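Local atomic coordinates of membrane-anchored mycosin mycp1 (Mycobacterium thermoresistibile, PDB entry 4HVL), a protein that is a subtilisin-like serine protease of the mycobacterial cell envelope and an essential component of the ESX-1 type VII secretion system. Residues A[13-21]-A[84-92]; A[70-81]-A[95-106]. One frame throughout, in Å; residues are numbered along the deposited sequence.

Interaction 1: residues A[13-21]-A[84-92]; sequences PPDETGPDN and GGDFVDAAG. With ZN (zinc ion), chain C.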
# COMPACT_ATOMS: atom_id res chain seq x y z
N PRO A 13 20.14 1.10 -4.19
CA PRO A 13 20.64 2.10 -3.26
C PRO A 13 21.24 1.50 -1.99
O PRO A 13 21.02 0.33 -1.71
CB PRO A 13 19.40 2.91 -2.90
CG PRO A 13 18.24 2.03 -3.20
CD PRO A 13 18.67 1.02 -4.19
N PRO A 14 22.02 2.30 -1.24
CA PRO A 14 22.55 1.82 0.01
C PRO A 14 21.43 1.46 1.00
O PRO A 14 20.37 2.07 0.99
CB PRO A 14 23.42 2.99 0.53
CG PRO A 14 22.94 4.20 -0.20
CD PRO A 14 22.39 3.71 -1.51
N ASP A 15 21.67 0.44 1.81
CA ASP A 15 20.79 0.08 2.90
C ASP A 15 21.05 1.05 4.04
O ASP A 15 21.88 0.81 4.88
CB ASP A 15 21.06 -1.37 3.31
CG ASP A 15 20.27 -1.79 4.53
OD1 ASP A 15 19.18 -1.26 4.79
OD2 ASP A 15 20.80 -2.66 5.25
N GLU A 16 20.36 2.19 4.03
CA GLU A 16 20.50 3.16 5.10
C GLU A 16 19.16 3.77 5.40
O GLU A 16 18.38 4.02 4.49
CB GLU A 16 21.50 4.25 4.68
CG GLU A 16 21.90 5.23 5.76
CD GLU A 16 22.51 4.56 7.00
OE1 GLU A 16 23.76 4.56 7.13
OE2 GLU A 16 21.74 4.08 7.88
N THR A 17 18.90 4.03 6.68
CA THR A 17 17.62 4.62 7.09
C THR A 17 17.68 6.15 7.06
O THR A 17 18.74 6.73 6.80
CB THR A 17 17.20 4.14 8.49
OG1 THR A 17 18.11 4.62 9.47
CG2 THR A 17 17.14 2.64 8.55
N GLY A 18 16.55 6.81 7.33
CA GLY A 18 16.50 8.26 7.49
C GLY A 18 16.00 8.98 6.24
O GLY A 18 16.03 8.40 5.17
N PRO A 19 15.53 10.24 6.37
CA PRO A 19 14.99 10.96 5.21
C PRO A 19 16.09 11.38 4.22
O PRO A 19 17.26 11.44 4.60
CB PRO A 19 14.32 12.19 5.84
CG PRO A 19 15.09 12.43 7.10
CD PRO A 19 15.56 11.09 7.58
N ASP A 20 15.70 11.64 2.98
CA ASP A 20 16.61 12.15 1.93
C ASP A 20 17.20 13.50 2.31
O ASP A 20 18.30 13.84 1.91
CB ASP A 20 15.84 12.33 0.62
CG ASP A 20 16.73 12.79 -0.52
OD1 ASP A 20 17.68 12.05 -0.88
OD2 ASP A 20 16.48 13.90 -1.06
N ASN A 21 16.42 14.29 3.03
CA ASN A 21 16.89 15.57 3.55
C ASN A 21 16.23 15.84 4.90
O ASN A 21 15.21 15.24 5.23
CB ASN A 21 16.58 16.68 2.55
CG ASN A 21 15.15 16.63 2.07
OD1 ASN A 21 14.23 17.01 2.81
ND2 ASN A 21 14.95 16.14 0.84
N GLY A 84 10.75 -1.26 12.14
CA GLY A 84 11.33 -1.51 10.82
C GLY A 84 12.16 -0.35 10.30
O GLY A 84 12.70 -0.42 9.21
N GLY A 85 12.25 0.72 11.08
CA GLY A 85 12.99 1.91 10.66
C GLY A 85 12.14 3.12 10.31
O GLY A 85 10.93 3.01 10.02
N ASP A 86 12.79 4.28 10.34
CA ASP A 86 12.17 5.58 10.11
C ASP A 86 12.92 6.29 9.00
O ASP A 86 14.14 6.45 9.06
CB ASP A 86 12.24 6.38 11.39
CG ASP A 86 11.15 7.43 11.50
OD1 ASP A 86 10.75 8.03 10.49
OD2 ASP A 86 10.73 7.70 12.64
N PHE A 87 12.17 6.73 7.99
CA PHE A 87 12.70 7.48 6.86
C PHE A 87 12.15 8.90 6.83
O PHE A 87 12.31 9.60 5.86
CB PHE A 87 12.40 6.71 5.58
CG PHE A 87 13.07 5.35 5.54
CD1 PHE A 87 12.62 4.33 6.33
CD2 PHE A 87 14.17 5.14 4.74
CE1 PHE A 87 13.26 3.10 6.34
CE2 PHE A 87 14.81 3.90 4.73
CZ PHE A 87 14.34 2.89 5.53
N VAL A 88 11.54 9.33 7.93
CA VAL A 88 11.04 10.70 8.14
C VAL A 88 11.84 11.38 9.24
O VAL A 88 12.50 12.42 9.02
CB VAL A 88 9.53 10.66 8.51
CG1 VAL A 88 9.00 12.04 8.89
CG2 VAL A 88 8.77 10.08 7.33
N ASP A 89 11.80 10.78 10.42
CA ASP A 89 12.61 11.25 11.53
C ASP A 89 13.91 10.44 11.58
O ASP A 89 13.92 9.22 11.74
CB ASP A 89 11.85 11.14 12.84
CG ASP A 89 12.49 11.95 13.95
OD1 ASP A 89 13.73 11.92 14.10
OD2 ASP A 89 11.74 12.64 14.69
N ALA A 90 15.01 11.16 11.46
CA ALA A 90 16.32 10.54 11.39
C ALA A 90 16.67 9.74 12.64
O ALA A 90 17.48 8.84 12.56
CB ALA A 90 17.37 11.58 11.11
N ALA A 91 16.05 10.04 13.77
CA ALA A 91 16.30 9.33 15.04
C ALA A 91 15.23 8.27 15.40
O ALA A 91 15.31 7.61 16.46
CB ALA A 91 16.43 10.35 16.17
N GLY A 92 14.24 8.09 14.54
CA GLY A 92 13.10 7.23 14.85
C GLY A 92 13.35 5.76 14.52
O GLY A 92 14.45 5.40 14.07
ZN ZN C . 18.83 -1.82 6.72
O HOH W 1 15.49 4.15 11.54
O HOH W 2 18.74 7.53 9.94
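F87 turns CG anti to its carbonyl carbon (chi1 -63°), which lays the ring beneath the backbone of 16-18, while T17 sets CG2 beside its own backbone N, past the rim of that ring near CZ. The two side chains cross at about a right angle: T17 CB sits above one ring face near the rim, and T17 CG2 is 4.1 Å from F87 CZ. G18 N lies over a face of the ring and gives a weak hydrogen bond to D86 O (3.0 Å, N-H...O 128°). The backbone angles at G18 call for glycine, since a side chain there would press on the carbonyl O of T17. P19 then lies against the bend after the strand, its CG 3.2 Å from V88 O and its CD 4.0 Å from A90 CB. A water joins T17 OG1 to A90 O. D86 OD1 holds that bend, accepting from V88 N, an Asx turn, and from D89 N, which extends it to an Asx motif, both from one carboxylate face. Upstream, D15 OD1 binds a zinc ion at 2.0 Å, shared with H168. The N-terminal extension is thus laid across the end of strand 82-86: R164 of helix 154-171 hydrogen-bonds to E16 O and G18 O, and F87 touches R164 and A165 of that helix and L131 of strand 127-132.

Interaction 2: residues A[70-81]-A[95-106]; sequences DTGVNGSPRVPA and MSDCDAHGTLTA. With ZN (zinc ion), chain G.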
# COMPACT_ATOMS: atom_id res chain seq x y z
N ASP A 70 4.64 2.93 5.40
CA ASP A 70 3.46 3.76 5.64
C ASP A 70 3.90 4.92 6.59
O ASP A 70 5.02 5.42 6.45
CB ASP A 70 2.36 2.87 6.23
CG ASP A 70 0.96 3.43 6.05
OD1 ASP A 70 0.72 4.56 6.57
OD2 ASP A 70 0.09 2.73 5.44
N THR A 71 3.06 5.33 7.54
CA THR A 71 3.36 6.50 8.38
C THR A 71 3.81 6.08 9.80
O THR A 71 3.71 6.87 10.74
CB THR A 71 2.12 7.42 8.51
OG1 THR A 71 1.10 6.72 9.24
CG2 THR A 71 1.59 7.84 7.15
N GLY A 72 4.30 4.85 9.97
CA GLY A 72 4.58 4.36 11.32
C GLY A 72 3.35 3.73 11.97
O GLY A 72 2.21 3.83 11.47
N VAL A 73 3.60 3.08 13.10
CA VAL A 73 2.58 2.35 13.84
C VAL A 73 2.77 2.57 15.34
O VAL A 73 3.90 2.47 15.85
CB VAL A 73 2.66 0.83 13.58
CG1 VAL A 73 1.67 0.08 14.45
CG2 VAL A 73 2.38 0.53 12.11
N ASN A 74 1.68 2.91 16.02
CA ASN A 74 1.68 2.91 17.47
C ASN A 74 1.17 1.54 17.89
O ASN A 74 0.01 1.21 17.69
CB ASN A 74 0.83 4.03 18.03
CG ASN A 74 1.42 5.39 17.77
OD1 ASN A 74 2.64 5.57 17.77
ND2 ASN A 74 0.55 6.36 17.55
N GLY A 75 2.09 0.74 18.41
CA GLY A 75 1.88 -0.68 18.62
C GLY A 75 1.02 -0.98 19.83
O GLY A 75 0.92 -0.15 20.75
N SER A 76 0.37 -2.14 19.78
CA SER A 76 -0.50 -2.59 20.85
C SER A 76 -0.61 -4.09 20.76
O SER A 76 -0.18 -4.67 19.74
CB SER A 76 -1.90 -1.98 20.70
OG SER A 76 -2.57 -2.48 19.55
N PRO A 77 -1.21 -4.73 21.78
CA PRO A 77 -1.33 -6.16 21.65
C PRO A 77 -2.09 -6.60 20.39
O PRO A 77 -1.72 -7.61 19.80
CB PRO A 77 -2.03 -6.59 22.95
CG PRO A 77 -1.67 -5.53 23.95
CD PRO A 77 -1.53 -4.25 23.14
N ARG A 78 -3.11 -5.84 19.96
CA ARG A 78 -3.86 -6.20 18.75
C ARG A 78 -3.19 -5.85 17.45
O ARG A 78 -3.52 -6.44 16.42
CB ARG A 78 -5.27 -5.62 18.77
CG ARG A 78 -6.16 -6.35 19.76
CD ARG A 78 -7.57 -5.82 19.72
NE ARG A 78 -8.33 -6.34 18.58
CZ ARG A 78 -9.59 -6.00 18.31
NH1 ARG A 78 -10.23 -5.14 19.10
NH2 ARG A 78 -10.20 -6.54 17.28
N VAL A 79 -2.24 -4.91 17.48
CA VAL A 79 -1.41 -4.55 16.32
C VAL A 79 0.05 -4.57 16.80
O VAL A 79 0.62 -3.52 17.04
CB VAL A 79 -1.78 -3.17 15.75
CG1 VAL A 79 -1.16 -2.96 14.36
CG2 VAL A 79 -3.29 -3.00 15.66
N PRO A 80 0.61 -5.77 17.04
CA PRO A 80 1.90 -5.90 17.73
C PRO A 80 3.09 -5.68 16.81
O PRO A 80 3.93 -6.56 16.64
CB PRO A 80 1.86 -7.35 18.26
CG PRO A 80 1.05 -8.07 17.25
CD PRO A 80 -0.03 -7.09 16.85
N ALA A 81 3.18 -4.49 16.24
CA ALA A 81 4.21 -4.17 15.28
C ALA A 81 5.61 -4.11 15.89
O ALA A 81 5.76 -3.82 17.06
CB ALA A 81 3.90 -2.85 14.59
N MET A 95 8.06 3.04 14.97
CA MET A 95 7.06 2.72 15.99
C MET A 95 6.37 3.95 16.56
O MET A 95 5.87 3.91 17.69
CB MET A 95 7.69 1.91 17.13
CG MET A 95 8.18 0.53 16.73
SD MET A 95 6.94 -0.51 15.93
CE MET A 95 5.66 -0.59 17.17
N SER A 96 6.30 5.00 15.76
CA SER A 96 5.54 6.20 16.09
C SER A 96 4.70 6.61 14.88
O SER A 96 5.24 6.96 13.82
CB SER A 96 6.50 7.34 16.45
OG SER A 96 5.77 8.48 16.87
N ASP A 97 3.38 6.55 15.04
CA ASP A 97 2.44 6.97 14.01
C ASP A 97 1.91 8.33 14.44
O ASP A 97 1.24 8.42 15.44
CB ASP A 97 1.28 5.98 13.89
CG ASP A 97 0.34 6.33 12.77
OD1 ASP A 97 0.65 7.29 12.00
OD2 ASP A 97 -0.68 5.59 12.63
N CYS A 98 2.21 9.37 13.65
CA CYS A 98 1.75 10.72 13.93
C CYS A 98 0.55 11.08 13.02
O CYS A 98 -0.01 12.15 13.16
CB CYS A 98 2.92 11.70 13.72
SG CYS A 98 2.81 13.29 14.58
N ASP A 99 0.12 10.15 12.17
CA ASP A 99 -0.85 10.46 11.11
C ASP A 99 -2.15 9.66 11.21
O ASP A 99 -2.97 9.74 10.32
CB ASP A 99 -0.22 10.18 9.74
CG ASP A 99 0.94 11.10 9.44
OD1 ASP A 99 1.93 11.12 10.20
OD2 ASP A 99 0.85 11.83 8.44
N ALA A 100 -2.29 8.82 12.22
CA ALA A 100 -3.47 7.97 12.31
C ALA A 100 -3.71 7.26 10.99
O ALA A 100 -4.80 7.29 10.46
CB ALA A 100 -4.69 8.80 12.70
N HIS A 101 -2.67 6.63 10.46
CA HIS A 101 -2.76 6.01 9.17
C HIS A 101 -2.09 4.64 9.20
O HIS A 101 -2.77 3.61 9.10
CB HIS A 101 -2.19 6.96 8.09
CG HIS A 101 -2.46 6.51 6.69
ND1 HIS A 101 -1.64 5.61 6.04
CD2 HIS A 101 -3.47 6.78 5.83
CE1 HIS A 101 -2.12 5.37 4.83
NE2 HIS A 101 -3.23 6.06 4.68
N GLY A 102 -0.77 4.61 9.38
CA GLY A 102 -0.01 3.37 9.35
C GLY A 102 -0.48 2.33 10.36
O GLY A 102 -0.49 1.13 10.09
N THR A 103 -0.89 2.81 11.53
CA THR A 103 -1.42 1.92 12.55
C THR A 103 -2.65 1.20 11.98
O THR A 103 -2.83 -0.01 12.18
CB THR A 103 -1.82 2.72 13.81
OG1 THR A 103 -0.66 3.41 14.30
CG2 THR A 103 -2.35 1.78 14.87
N LEU A 104 -3.48 1.94 11.27
CA LEU A 104 -4.74 1.40 10.71
C LEU A 104 -4.45 0.44 9.57
O LEU A 104 -5.02 -0.63 9.51
CB LEU A 104 -5.68 2.52 10.27
CG LEU A 104 -6.42 3.27 11.39
CD1 LEU A 104 -5.49 4.04 12.32
CD2 LEU A 104 -7.44 4.23 10.80
N THR A 105 -3.55 0.81 8.67
CA THR A 105 -3.08 -0.11 7.62
C THR A 105 -2.63 -1.46 8.19
O THR A 105 -3.11 -2.52 7.77
CB THR A 105 -1.92 0.51 6.85
OG1 THR A 105 -2.33 1.80 6.39
CG2 THR A 105 -1.52 -0.34 5.65
N ALA A 106 -1.71 -1.40 9.15
CA ALA A 106 -1.19 -2.60 9.79
C ALA A 106 -2.31 -3.44 10.41
O ALA A 106 -2.28 -4.68 10.32
CB ALA A 106 -0.13 -2.26 10.84
ZN ZN G . -4.17 6.16 2.76
O HOH W 3 3.67 9.45 11.30
O HOH W 4 3.68 7.99 18.63
O HOH W 5 4.57 2.07 19.29
O HOH W 6 -4.46 8.27 2.55
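The loop leaving strand 65-70 runs beside the 95-101 loop and the first turn of helix 102-110, with T71 and G102 CA atoms 4.7 Å apart and no regular strand pairing between them. D70 and H101, predicted members of the charge relay system of the subtilase family, meet where H101 ND1 donates to the syn lone pair of D70 OD1 at 2.6 Å. The acceptor lies in the imidazole plane, and this bond together with zinc ligation by H101 NE2 (2.1 Å) holds the ring's rotation; S312 binds the same ion. The anti lone pair of D70 OD1 takes T71 N, and T105 OG1 reaches D70 OD2 from above the carboxylate (2.8 Å). T71 OG1 stands between its backbone N and carbonyl carbon (chi1 66°), where it accepts from G102 N (2.8 Å) and donates to D97 OD1. Buried D97 is gripped by five donors: T71 OG1 and D99 N approach OD1 from opposite faces, while H101 N, T103 N and T103 OG1 share OD2. This second shell ties the N-cap H101 and the helix start to the loop. N74 N reaches T103 OG1 (2.9 Å, 169°), and N74 OD1 receives D97 N from above its carbonyl plane. At the far end M95, bent at chi2 and chi3, brings CE to 3.9 Å from A81 CB. V73 CG2 and V79 CG1 close on A106 CB, and A106 also meets I128 of strand 127-132; C98 is disulfide-bonded to C29, and T105 touches A316 of helix 311-328.

Overall arrangement
Interactions 1 and 2 have centres about 17 Å apart and alternate along the chain: 13-21, 70-81, 84-92, then 95-106. Strand 82-86 follows the 70-81 loop and leads through the turn at 87-92 to the segment that enters helix 102-110, so the two contacts adjoin in sequence without otherwise touching. Both lie by the parallel seven-stranded sheet of the subtilisin fold, interaction 1 at edge strand 82-86 and interaction 2 at the end of strand 65-70, with strand 127-132 between those two. Interaction 2 holds two of the three predicted charge-relay residues, whereas interaction 1 is where the N-terminal extension lies against the sheet's edge, away from that centre.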